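Local coordinates for ORF10 (PDB 6RIW), which forms the ketosynthase-chain length factor didomain of a polyunsaturated fatty acid synthase and probably catalyses carbon-carbon bond formation on acyl chains held by carrier protein, at residues Leu86-Asn90 against Pro125-Ser129; Leu119-Phe124 against Val171-Ala176; Ala166-Leu170 against Leu704-Tyr708; Gly221-Ala225 against Gly260-Gly264; Asp227-Met233 against Tyr591-Asn596. One frame throughout, in Å; residues are numbered along the deposited sequence.

Interactions 1, 2 and 4 are internal to the ketosynthase half, whereas interactions 3 and 5 fasten that half to the chain length factor half. Interaction 2 is central: its centre lies about 10 Å from those of interactions 1 and 4, and Gly120 N meets Gly221 O at 2.8 Å in neighbouring strands. Interaction 1 is linked to both inter-domain contacts, through Asp87 N and Asn168 OD1, 2.9 Å apart, and through Pro125 O and Asp227 N, 2.8 Å apart. Interactions 3 and 5 remain separate attachments, their centres about 21 Å and nearest atoms about 10 Å apart. All five lie away from the magnesium site at Met1 and Lys286.

Interaction 1 of 5, residues Leu86-Asn90 against Pro125-Ser129; sequences LDDLN and PTKSS
Asp87 and Ser128 carry the strongest polar contact, in which the aspartate that N-caps helix 88-104 also binds the loop leading into helix 129-148. Asp87 OD1 takes two donors from one residue: Ser128 OG at 2.6 Å, on the lone pair pointing away from OD2, and Ser128 N at 2.9 Å. The second bond is bent, with an angle of 132° at the hydrogen. OD2 turns back to its own helix and accepts from Leu89 N at 2.9 Å, nearly straight at 175°. With its CG opposite the main-chain nitrogen (chi1 -167°), the carboxylate reaches both groups at once. Exchanging Asp87 for an alanine would probably leave Leu89 N without its cap and both donors of Ser128 without their shared acceptor.

Water 1 extends the network, donating to Asp87 OD2 at 2.8 Å and accepting from both Lys127 N and Lys127 NZ. The lysine chain bends at its last two torsions, bringing NZ to Asp88 OD2 in a salt bridge of 2.9 Å. The ammonium approaches from the side of OD2 turned away from OD1, somewhat out of the carboxylate plane.

The 125-129 loop has an order of its own. Thr126 and Ser129 form a capping box, with Ser129 N donating to Thr126 OG1 at 3.0 Å and Thr126 N donating in return to Ser129 OG, which is also bonded to His589. Packing completes the contact: the two side chains cross at about a right angle where Leu89 CD1 meets Thr126 CG2 at 3.6 Å.

Interaction 2 of 5, residues Leu119-Phe124 against Val171-Ala176; sequences LGNLSF and VAGYPA
Asn121 reaches from the C-terminal end region of strand 115-120 to the turn before helix 174-183, joining a strand and a helix of the thiolase-fold ketosynthase domain. Its CB lies 4.1 Å from Ala172 O. CG stands opposite the main-chain nitrogen (chi1 -171°), which carries the amide out to the carbonyls of the turn. At the tip, ND2 donates to Ala172 O at 3.0 Å, with 156° at the hydrogen. This acceptor lies close to the amide plane of Asn121, whereas the donor is tilted from the carbonyl plane of Ala172. The same nitrogen stands 2.8 Å from Val171 O, but that bond is weak because its angle is only 126°. One amide nitrogen therefore holds two successive carbonyls ahead of the helix, one of them weakly. OD1 of Asn121 packs beside Leu89 and Val223.

Apolar contacts lie to both sides of the amide along the strand direction. Nearer the start of the segment, Leu119 CD2 touches Pro175 CB at 3.8 Å, the two side chains crossing at about a right angle. Leu119 CB approaches Ala176 CB less closely, so the first turn of helix 174-183 rests on this leucine. Further along, Ser123 OG lies against Ala172 CB, a van der Waals contact. The CB of Phe124 is directed away from the turn, and Leu122 CD2 lies over one face of the phenylalanine ring, toward its rim; the carbonyl oxygen O of Phe124 is approached by Val171 CG1, one methyl branch, at 3.3 Å.

Interaction 3 of 5, residues Ala166-Leu170 against Leu704-Tyr708; sequences ADNAL and LRQHY
Leu704 presses both its methyl groups against Ala169 and Leu170, forming the apolar centre of a joint between the ketosynthase and chain length factor halves of this didomain. Leu704 CD1 lies 3.6 Å from Ala169 CB. Its other branch, CD2, meets Leu170 CD2 at 3.9 Å, so the leucine fork spans the end of the short 3-10 turn 166-169. With CG opposite the main-chain nitrogen (chi1 172°), the fork projects from helix 699-706 across the boundary.

Around this centre, Ala166 CB sits against the His707 ring, reaching CD2 at 3.5 Å. His707 ND1 is hydrogen-bonded to the backbone N of Gln956. Leu170 CD2 also approaches Arg705 NH1, while Arg705 NE is bound within its own domain by Asn701. Leu170 CD1 and the Tyr708 hydroxyl, OH, come together from opposite directions at 3.6 Å.

The polar edge is a single strong bond. Tyr708 OH donates to Asp167 OD1 at 2.6 Å, with the acceptor at the ring edge and the ring and carboxylate planes only 14° apart. Asp167 has further partners: Arg873 forms a salt bridge to OD1, and Tyr82 binds OD2. The arginine comes from the chain length factor half too, which probably favours a charged carboxylate here. The phenol proton is directed to the OD1 lone pair that faces away from OD2.

Interaction 4 of 5, residues Gly221-Ala225 against Gly260-Gly264; sequences GAVSA and GEGAG
Ala222 and Gly264 exchange two backbone bonds, as do Ser224 and Gly262, and these four satisfy the N-H and C=O groups of Ala222, Ser224, Gly262 and Gly264 that face the partner strand in this antiparallel pairing. Ala222 N gives to Gly264 O at 3.1 Å, and Gly264 N returns to Ala222 O at 3.0 Å. The second pair is slightly tighter on one side: Ser224 N reaches Gly262 O at 2.8 Å, while Gly262 N meets Ser224 O at 3.0 Å. The short strand segments run at 175° to each other.

Between these pairs lies the non-hydrogen-bonded pair Val223 and Ala263, whose side chains share one face of the sheet; Val223 CG2 and Ala263 CB touch at 4.1 Å. Their outward polar groups are used by the flanking structure. Val223 N pairs with Gly120 of the adjacent strand and Val223 O accepts from Thr371 OG1, while the backbone of Ala263 bonds to Leu12. CA-H...O contacts add to the seam, among them Gly221 CA to Gly264 O at 3.2 Å.

Ser224 OG approaches Gly260 O at 3.2 Å, but the bond is weak and its proton has a competing acceptor. Glu261 lays its CB against Ser224 O, and its carboxylate is held by Ile66 N.

At Gly221 a CB would collide with Gly264 O; Gly262 has backbone angles at which a CB would be jammed against the carbonyl O of Glu261. The chemistry is almost wholly main chain: the register of these ketosynthase strands rests on backbone hydrogen bonding, with one small apolar pair between.

Interaction 5 of 5, residues Asp227-Met233 against Tyr591-Asn596; sequences DPMFVNM and YRGRVN
Arg592 and Asp227 form the charged part of a helix-helix contact between chain length factor and ketosynthase, in which segments 228-233 and 591-595 cross at 86° with axes 10.8 Å apart. Arg592 NH1 donates to Asp227 OD2 at 2.9 Å, the carboxylate oxygen lying in the guanidinium plane and the bond nearly straight at 163°. Water 2 joins the pair a second time, donating to Asp227 OD1 and accepting from NH1. OD1 also caps helix 228-237, taking Met229 N at 3.0 Å from above the carboxylate plane. OD2 has a further donor in Asn130.

The rotation of the guanidinium is fixed by Asn596, four residues on. Arg592 NE at 2.8 Å and NH2 at 3.0 Å both grip Asn596 OD1, side-on and in the guanidinium plane, and NH2 reaches the carbonyl of Met41 as well. A leucine in place of Arg592 would probably leave the buried Asp227 carboxylate without its opposite charge and Asn596 OD1 without either of these donors.

Sulfur and methyl packing comes next. Met229 bends at its last torsion (chi3 -68°), which brings CE over the centre of one guanidinium face, 3.6 Å from Arg592 CZ. Met229 SD rests against Val595. Met233 runs past Val595 in the opposite direction, and its CE ends 3.9 Å from Val595 CG1.

Aromatic contacts make up the third group. Phe230 CD2 approaches Tyr591 CD2 obliquely. Val595 CG2, from the same segment as Tyr591, lies over one face of the tyrosine ring, toward the rim, while Met233 CB meets that ring in its plane, 3.6 Å from Tyr591 OH.

Interaction 1 of 5, residues Leu86-Asn90 against Pro125-Ser129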
# COMPACT_ATOMS: atom_id res chain seq x y z
N LEU A 86 -6.00 0.34 -18.39
CA LEU A 86 -5.48 0.18 -17.04
C LEU A 86 -5.64 -1.26 -16.57
O LEU A 86 -6.48 -2.02 -17.09
CB LEU A 86 -6.16 1.16 -16.08
CG LEU A 86 -5.97 2.66 -16.36
CD1 LEU A 86 -6.76 3.49 -15.37
CD2 LEU A 86 -4.50 3.02 -16.27
N ASP A 87 -4.83 -1.63 -15.58
CA ASP A 87 -4.78 -2.98 -15.02
C ASP A 87 -6.11 -3.38 -14.37
O ASP A 87 -6.94 -2.53 -14.00
CB ASP A 87 -3.67 -3.05 -13.95
CG ASP A 87 -3.33 -4.47 -13.52
OD1 ASP A 87 -2.54 -5.15 -14.24
OD2 ASP A 87 -3.78 -4.90 -12.42
N ASP A 88 -6.28 -4.69 -14.19
CA ASP A 88 -7.37 -5.24 -13.37
C ASP A 88 -7.49 -4.50 -12.04
O ASP A 88 -8.60 -4.27 -11.54
CB ASP A 88 -7.11 -6.72 -13.08
CG ASP A 88 -7.41 -7.63 -14.26
OD1 ASP A 88 -8.17 -7.21 -15.15
OD2 ASP A 88 -6.86 -8.76 -14.28
N LEU A 89 -6.36 -4.18 -11.42
CA LEU A 89 -6.41 -3.46 -10.15
C LEU A 89 -7.33 -2.25 -10.25
O LEU A 89 -8.23 -2.06 -9.42
CB LEU A 89 -5.01 -3.02 -9.73
CG LEU A 89 -4.85 -2.74 -8.23
CD1 LEU A 89 -3.37 -2.83 -7.86
CD2 LEU A 89 -5.41 -1.40 -7.89
N ASN A 90 -7.09 -1.41 -11.25
CA ASN A 90 -7.89 -0.20 -11.40
C ASN A 90 -9.30 -0.52 -11.85
O ASN A 90 -10.27 0.07 -11.35
CB ASN A 90 -7.23 0.74 -12.40
CG ASN A 90 -5.76 1.02 -12.08
OD1 ASN A 90 -5.44 2.04 -11.48
ND2 ASN A 90 -4.88 0.11 -12.47
N PRO A 125 3.78 -5.72 -7.23
CA PRO A 125 3.68 -5.65 -8.70
C PRO A 125 2.34 -6.19 -9.18
O PRO A 125 1.78 -7.11 -8.59
CB PRO A 125 4.83 -6.53 -9.18
CG PRO A 125 5.88 -6.45 -8.02
CD PRO A 125 5.02 -6.34 -6.76
N THR A 126 1.85 -5.62 -10.27
CA THR A 126 0.65 -6.11 -10.93
C THR A 126 1.01 -6.71 -12.27
O THR A 126 2.15 -6.62 -12.75
CB THR A 126 -0.39 -5.00 -11.13
OG1 THR A 126 0.10 -4.06 -12.09
CG2 THR A 126 -0.74 -4.29 -9.80
N LYS A 127 0.02 -7.33 -12.92
CA LYS A 127 0.31 -7.91 -14.22
C LYS A 127 0.71 -6.84 -15.23
O LYS A 127 1.56 -7.09 -16.09
CB LYS A 127 -0.90 -8.72 -14.72
CG LYS A 127 -1.29 -9.87 -13.78
CD LYS A 127 -2.39 -10.75 -14.42
CE LYS A 127 -3.71 -9.95 -14.55
NZ LYS A 127 -4.33 -9.56 -13.21
N SER A 128 0.19 -5.61 -15.06
CA SER A 128 0.54 -4.52 -15.97
C SER A 128 1.83 -3.81 -15.57
O SER A 128 2.60 -3.41 -16.45
CB SER A 128 -0.61 -3.51 -16.04
OG SER A 128 -1.79 -4.13 -16.51
N SER A 129 2.06 -3.59 -14.28
CA SER A 129 3.28 -2.85 -13.91
C SER A 129 4.55 -3.59 -14.35
O SER A 129 5.54 -2.95 -14.73
CB SER A 129 3.29 -2.54 -12.40
OG SER A 129 3.53 -3.70 -11.61
O HOH W 1 -2.80 -7.43 -11.91

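Interaction 2 of 5, residues Leu119-Phe124 against Val171-Ala176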
# COMPACT_ATOMS: atom_id res chain seq x y z
N LEU A 119 -9.36 3.05 0.36
CA LEU A 119 -9.23 1.81 -0.41
C LEU A 119 -8.11 0.96 0.17
O LEU A 119 -6.96 1.40 0.16
CB LEU A 119 -8.94 2.13 -1.88
CG LEU A 119 -8.72 0.94 -2.82
CD1 LEU A 119 -10.06 0.26 -3.07
CD2 LEU A 119 -8.06 1.41 -4.14
N GLY A 120 -8.42 -0.24 0.64
CA GLY A 120 -7.36 -1.19 0.97
C GLY A 120 -6.72 -1.74 -0.31
O GLY A 120 -7.41 -2.04 -1.29
N ASN A 121 -5.39 -1.88 -0.30
CA ASN A 121 -4.69 -2.23 -1.54
C ASN A 121 -3.30 -2.79 -1.22
O ASN A 121 -2.66 -2.37 -0.26
CB ASN A 121 -4.58 -1.00 -2.45
CG ASN A 121 -4.07 -1.34 -3.83
OD1 ASN A 121 -4.15 -2.48 -4.29
ND2 ASN A 121 -3.50 -0.33 -4.51
N LEU A 122 -2.86 -3.76 -2.03
CA LEU A 122 -1.51 -4.32 -1.93
C LEU A 122 -0.49 -3.43 -2.62
O LEU A 122 -0.75 -2.87 -3.68
CB LEU A 122 -1.46 -5.71 -2.59
CG LEU A 122 -2.19 -6.83 -1.87
CD1 LEU A 122 -2.45 -8.04 -2.79
CD2 LEU A 122 -1.39 -7.24 -0.64
N SER A 123 0.70 -3.31 -2.03
CA SER A 123 1.81 -2.62 -2.67
C SER A 123 2.69 -3.58 -3.44
O SER A 123 3.92 -3.51 -3.32
CB SER A 123 2.62 -1.86 -1.61
OG SER A 123 1.87 -0.78 -1.10
N PHE A 124 2.10 -4.50 -4.22
CA PHE A 124 2.84 -5.51 -4.98
C PHE A 124 2.82 -5.20 -6.47
O PHE A 124 1.88 -4.56 -6.96
CB PHE A 124 2.19 -6.88 -4.82
CG PHE A 124 2.38 -7.54 -3.48
CD1 PHE A 124 3.24 -7.02 -2.53
CD2 PHE A 124 1.67 -8.70 -3.20
CE1 PHE A 124 3.39 -7.66 -1.31
CE2 PHE A 124 1.82 -9.35 -1.99
CZ PHE A 124 2.69 -8.82 -1.04
N VAL A 171 0.97 1.91 -8.34
CA VAL A 171 0.16 0.77 -7.91
C VAL A 171 -0.54 1.05 -6.58
O VAL A 171 -1.73 0.75 -6.42
CB VAL A 171 1.05 -0.49 -7.85
CG1 VAL A 171 0.37 -1.58 -7.03
CG2 VAL A 171 1.35 -1.00 -9.28
N ALA A 172 0.17 1.62 -5.61
CA ALA A 172 -0.37 1.66 -4.25
C ALA A 172 -1.48 2.71 -4.07
O ALA A 172 -2.60 2.39 -3.65
CB ALA A 172 0.77 1.89 -3.24
N GLY A 173 -1.19 3.97 -4.40
CA GLY A 173 -2.11 5.04 -4.03
C GLY A 173 -3.01 5.54 -5.15
O GLY A 173 -4.19 5.84 -4.92
N TYR A 174 -2.48 5.64 -6.36
CA TYR A 174 -3.28 6.18 -7.47
C TYR A 174 -4.64 5.51 -7.67
O TYR A 174 -5.58 6.21 -8.07
CB TYR A 174 -2.46 6.12 -8.77
CG TYR A 174 -3.15 6.78 -9.94
CD1 TYR A 174 -3.46 8.13 -9.91
CD2 TYR A 174 -3.49 6.03 -11.08
CE1 TYR A 174 -4.11 8.75 -11.01
CE2 TYR A 174 -4.13 6.63 -12.17
CZ TYR A 174 -4.44 7.99 -12.12
OH TYR A 174 -5.07 8.58 -13.21
N PRO A 175 -4.82 4.20 -7.45
CA PRO A 175 -6.17 3.63 -7.65
C PRO A 175 -7.25 4.33 -6.85
O PRO A 175 -8.38 4.46 -7.33
CB PRO A 175 -5.99 2.17 -7.23
CG PRO A 175 -4.53 1.87 -7.63
CD PRO A 175 -3.81 3.14 -7.24
N ALA A 176 -6.94 4.78 -5.63
CA ALA A 176 -7.94 5.51 -4.86
C ALA A 176 -8.22 6.89 -5.46
O ALA A 176 -9.37 7.33 -5.51
CB ALA A 176 -7.49 5.65 -3.40

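Interaction 3 of 5, residues Ala166-Leu170 against Leu704-Tyr708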
# COMPACT_ATOMS: atom_id res chain seq x y z
N ALA A 166 1.99 4.33 -18.50
CA ALA A 166 2.82 4.54 -17.31
C ALA A 166 2.03 4.59 -16.00
O ALA A 166 2.56 4.22 -14.94
CB ALA A 166 3.61 5.85 -17.46
N ASP A 167 0.78 5.05 -16.03
CA ASP A 167 0.00 5.12 -14.79
C ASP A 167 -0.18 3.74 -14.15
O ASP A 167 -0.51 3.65 -12.97
CB ASP A 167 -1.38 5.76 -15.04
CG ASP A 167 -1.33 7.30 -15.18
OD1 ASP A 167 -0.28 7.93 -14.91
OD2 ASP A 167 -2.38 7.88 -15.56
N ASN A 168 -0.01 2.66 -14.92
CA ASN A 168 -0.05 1.32 -14.35
C ASN A 168 1.09 1.03 -13.38
O ASN A 168 1.03 0.04 -12.65
CB ASN A 168 -0.05 0.30 -15.49
CG ASN A 168 -1.40 0.24 -16.20
OD1 ASN A 168 -2.41 -0.09 -15.57
ND2 ASN A 168 -1.43 0.60 -17.48
N ALA A 169 2.10 1.88 -13.30
CA ALA A 169 3.12 1.67 -12.28
C ALA A 169 2.79 2.35 -10.95
O ALA A 169 3.52 2.15 -9.96
CB ALA A 169 4.48 2.17 -12.78
N LEU A 170 1.74 3.16 -10.91
CA LEU A 170 1.33 3.86 -9.69
C LEU A 170 0.38 2.95 -8.93
O LEU A 170 -0.84 3.13 -8.89
CB LEU A 170 0.69 5.21 -10.02
CG LEU A 170 1.51 6.16 -10.93
CD1 LEU A 170 0.73 7.40 -11.26
CD2 LEU A 170 2.83 6.54 -10.24
N LEU A 704 10.09 5.50 -14.69
CA LEU A 704 8.69 5.87 -14.52
C LEU A 704 8.49 7.38 -14.63
O LEU A 704 7.59 7.85 -15.34
CB LEU A 704 8.19 5.36 -13.15
CG LEU A 704 6.79 5.84 -12.75
CD1 LEU A 704 5.76 5.42 -13.82
CD2 LEU A 704 6.40 5.32 -11.37
N ARG A 705 9.27 8.16 -13.88
CA ARG A 705 8.96 9.58 -13.80
C ARG A 705 9.33 10.31 -15.08
O ARG A 705 8.71 11.33 -15.38
CB ARG A 705 9.68 10.22 -12.60
CG ARG A 705 9.35 9.49 -11.27
CD ARG A 705 7.86 9.52 -10.93
NE ARG A 705 7.58 8.73 -9.72
CZ ARG A 705 6.40 8.68 -9.11
NH1 ARG A 705 5.35 9.37 -9.56
NH2 ARG A 705 6.26 7.91 -8.02
N GLN A 706 10.26 9.77 -15.86
CA GLN A 706 10.52 10.33 -17.19
C GLN A 706 9.27 10.34 -18.06
O GLN A 706 9.18 11.15 -18.99
CB GLN A 706 11.61 9.54 -17.91
CG GLN A 706 13.02 10.00 -17.57
CD GLN A 706 13.98 9.67 -18.68
OE1 GLN A 706 14.71 10.54 -19.15
NE2 GLN A 706 13.95 8.41 -19.17
N HIS A 707 8.32 9.43 -17.83
CA HIS A 707 7.07 9.43 -18.59
C HIS A 707 6.22 10.67 -18.32
O HIS A 707 5.36 10.98 -19.14
CB HIS A 707 6.22 8.18 -18.30
CG HIS A 707 6.88 6.89 -18.66
ND1 HIS A 707 7.43 6.67 -19.90
CD2 HIS A 707 7.10 5.76 -17.94
CE1 HIS A 707 7.96 5.46 -19.94
NE2 HIS A 707 7.78 4.88 -18.76
N TYR A 708 6.47 11.40 -17.22
CA TYR A 708 5.68 12.57 -16.86
C TYR A 708 6.38 13.89 -17.13
O TYR A 708 5.70 14.93 -17.22
CB TYR A 708 5.29 12.50 -15.38
CG TYR A 708 4.48 11.24 -15.12
CD1 TYR A 708 3.15 11.15 -15.52
CD2 TYR A 708 5.07 10.13 -14.54
CE1 TYR A 708 2.39 9.97 -15.31
CE2 TYR A 708 4.34 8.96 -14.31
CZ TYR A 708 3.01 8.88 -14.71
OH TYR A 708 2.32 7.70 -14.46

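Interaction 4 of 5, residues Gly221-Ala225 against Gly260-Gly264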
# COMPACT_ATOMS: atom_id res chain seq x y z
N GLY A 221 -13.62 0.28 0.86
CA GLY A 221 -13.51 -0.98 0.17
C GLY A 221 -12.06 -1.38 0.04
O GLY A 221 -11.20 -0.82 0.72
N ALA A 222 -11.81 -2.36 -0.82
CA ALA A 222 -10.46 -2.87 -1.01
C ALA A 222 -10.39 -3.63 -2.33
O ALA A 222 -11.40 -4.05 -2.89
CB ALA A 222 -10.03 -3.79 0.14
N VAL A 223 -9.16 -3.83 -2.79
CA VAL A 223 -8.87 -4.54 -4.03
C VAL A 223 -7.60 -5.34 -3.79
O VAL A 223 -6.70 -4.90 -3.06
CB VAL A 223 -8.74 -3.57 -5.23
CG1 VAL A 223 -7.60 -2.57 -5.01
CG2 VAL A 223 -8.51 -4.34 -6.54
N SER A 224 -7.59 -6.56 -4.32
CA SER A 224 -6.45 -7.46 -4.29
C SER A 224 -6.28 -7.92 -5.74
O SER A 224 -7.05 -8.76 -6.22
CB SER A 224 -6.70 -8.64 -3.34
OG SER A 224 -5.82 -9.72 -3.58
N ALA A 225 -5.30 -7.34 -6.45
CA ALA A 225 -5.05 -7.68 -7.86
C ALA A 225 -3.56 -7.67 -8.16
O ALA A 225 -3.12 -7.20 -9.22
CB ALA A 225 -5.78 -6.72 -8.79
N GLY A 260 -6.26 -15.45 -3.01
CA GLY A 260 -7.34 -15.06 -3.90
C GLY A 260 -7.23 -13.60 -4.28
O GLY A 260 -6.34 -12.88 -3.81
N GLU A 261 -8.14 -13.17 -5.14
CA GLU A 261 -8.14 -11.82 -5.67
C GLU A 261 -9.58 -11.35 -5.81
O GLU A 261 -10.52 -12.14 -5.72
CB GLU A 261 -7.40 -11.78 -7.03
CG GLU A 261 -7.90 -12.84 -7.98
CD GLU A 261 -7.21 -12.80 -9.35
OE1 GLU A 261 -6.04 -12.37 -9.44
OE2 GLU A 261 -7.86 -13.21 -10.35
N GLY A 262 -9.74 -10.04 -6.00
CA GLY A 262 -11.06 -9.47 -6.21
C GLY A 262 -11.14 -8.10 -5.57
O GLY A 262 -10.12 -7.50 -5.23
N ALA A 263 -12.38 -7.62 -5.41
CA ALA A 263 -12.61 -6.26 -4.93
C ALA A 263 -13.99 -6.16 -4.31
O ALA A 263 -14.89 -6.94 -4.62
CB ALA A 263 -12.47 -5.23 -6.07
N GLY A 264 -14.14 -5.18 -3.42
CA GLY A 264 -15.44 -4.89 -2.84
C GLY A 264 -15.54 -3.42 -2.47
O GLY A 264 -14.53 -2.75 -2.24

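Interaction 5 of 5, residues Asp227-Met233 against Tyr591-Asn596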
# COMPACT_ATOMS: atom_id res chain seq x y z
N ASP A 227 0.12 -9.34 -9.11
CA ASP A 227 0.61 -10.38 -9.99
C ASP A 227 0.53 -11.72 -9.26
O ASP A 227 1.22 -11.93 -8.26
CB ASP A 227 2.06 -10.06 -10.42
CG ASP A 227 2.69 -11.17 -11.27
OD1 ASP A 227 2.00 -12.15 -11.61
OD2 ASP A 227 3.89 -11.04 -11.59
N PRO A 228 -0.33 -12.63 -9.72
CA PRO A 228 -0.45 -13.93 -9.04
C PRO A 228 0.85 -14.70 -8.90
O PRO A 228 1.01 -15.44 -7.92
CB PRO A 228 -1.46 -14.69 -9.93
CG PRO A 228 -2.29 -13.58 -10.57
CD PRO A 228 -1.29 -12.47 -10.83
N MET A 229 1.80 -14.55 -9.84
CA MET A 229 3.08 -15.23 -9.68
C MET A 229 3.84 -14.69 -8.47
O MET A 229 4.45 -15.46 -7.72
CB MET A 229 3.93 -15.10 -10.94
CG MET A 229 5.28 -15.80 -10.79
SD MET A 229 6.42 -15.49 -12.15
CE MET A 229 5.55 -16.36 -13.45
N PHE A 230 3.79 -13.37 -8.26
CA PHE A 230 4.42 -12.76 -7.10
C PHE A 230 3.77 -13.24 -5.81
O PHE A 230 4.47 -13.55 -4.83
CB PHE A 230 4.34 -11.24 -7.21
CG PHE A 230 5.17 -10.50 -6.18
CD1 PHE A 230 4.64 -10.17 -4.94
CD2 PHE A 230 6.46 -10.11 -6.49
CE1 PHE A 230 5.41 -9.48 -3.99
CE2 PHE A 230 7.24 -9.42 -5.57
CZ PHE A 230 6.71 -9.11 -4.31
N VAL A 231 2.43 -13.33 -5.81
CA VAL A 231 1.70 -13.77 -4.62
C VAL A 231 2.01 -15.23 -4.30
O VAL A 231 2.24 -15.61 -3.14
CB VAL A 231 0.19 -13.57 -4.84
CG1 VAL A 231 -0.60 -14.26 -3.72
CG2 VAL A 231 -0.13 -12.08 -4.91
N ASN A 232 1.97 -16.08 -5.32
CA ASN A 232 2.07 -17.51 -5.05
C ASN A 232 3.51 -17.91 -4.73
O ASN A 232 3.73 -18.84 -3.94
CB ASN A 232 1.53 -18.29 -6.25
CG ASN A 232 0.01 -18.30 -6.30
OD1 ASN A 232 -0.66 -17.33 -5.88
ND2 ASN A 232 -0.55 -19.40 -6.79
N MET A 233 4.49 -17.25 -5.33
CA MET A 233 5.87 -17.46 -4.90
C MET A 233 6.04 -17.09 -3.43
O MET A 233 6.76 -17.77 -2.68
CB MET A 233 6.84 -16.66 -5.78
CG MET A 233 6.97 -17.19 -7.19
SD MET A 233 7.66 -18.88 -7.27
CE MET A 233 7.45 -19.23 -9.02
N TYR A 591 12.31 -9.26 -8.75
CA TYR A 591 12.13 -10.64 -8.31
C TYR A 591 11.56 -11.51 -9.43
O TYR A 591 12.11 -12.58 -9.74
CB TYR A 591 11.24 -10.70 -7.07
CG TYR A 591 11.01 -12.12 -6.68
CD1 TYR A 591 12.06 -12.92 -6.25
CD2 TYR A 591 9.75 -12.70 -6.79
CE1 TYR A 591 11.87 -14.26 -5.93
CE2 TYR A 591 9.54 -14.02 -6.46
CZ TYR A 591 10.61 -14.80 -6.04
OH TYR A 591 10.40 -16.11 -5.72
N ARG A 592 10.46 -11.09 -10.04
CA ARG A 592 10.00 -11.82 -11.23
C ARG A 592 11.00 -11.67 -12.38
O ARG A 592 11.14 -12.58 -13.21
CB ARG A 592 8.61 -11.35 -11.66
CG ARG A 592 8.08 -12.16 -12.86
CD ARG A 592 6.62 -11.91 -13.19
NE ARG A 592 6.28 -12.69 -14.39
CZ ARG A 592 5.05 -13.07 -14.73
NH1 ARG A 592 4.02 -12.74 -13.96
NH2 ARG A 592 4.85 -13.78 -15.83
N GLY A 593 11.70 -10.54 -12.44
CA GLY A 593 12.78 -10.39 -13.40
C GLY A 593 13.77 -11.55 -13.33
O GLY A 593 14.30 -11.97 -14.36
N ARG A 594 14.01 -12.08 -12.14
CA ARG A 594 14.82 -13.29 -11.99
C ARG A 594 14.02 -14.55 -12.32
O ARG A 594 14.43 -15.39 -13.14
CB ARG A 594 15.38 -13.35 -10.57
CG ARG A 594 15.98 -14.71 -10.16
CD ARG A 594 15.95 -14.99 -8.65
NE ARG A 594 16.18 -16.43 -8.47
CZ ARG A 594 17.38 -16.99 -8.37
NH1 ARG A 594 18.47 -16.24 -8.37
NH2 ARG A 594 17.49 -18.31 -8.27
N VAL A 595 12.88 -14.71 -11.68
CA VAL A 595 12.16 -15.99 -11.71
C VAL A 595 11.76 -16.36 -13.14
O VAL A 595 11.87 -17.52 -13.56
CB VAL A 595 10.95 -15.92 -10.78
CG1 VAL A 595 9.98 -17.04 -11.07
CG2 VAL A 595 11.41 -15.94 -9.30
N ASN A 596 11.35 -15.37 -13.92
CA ASN A 596 10.78 -15.64 -15.24
C ASN A 596 11.84 -16.11 -16.24
O ASN A 596 11.48 -16.67 -17.28
CB ASN A 596 10.08 -14.37 -15.75
CG ASN A 596 8.86 -14.67 -16.57
OD1 ASN A 596 7.79 -14.10 -16.34
ND2 ASN A 596 9.01 -15.53 -17.59
O HOH W 2 0.92 -12.66 -14.03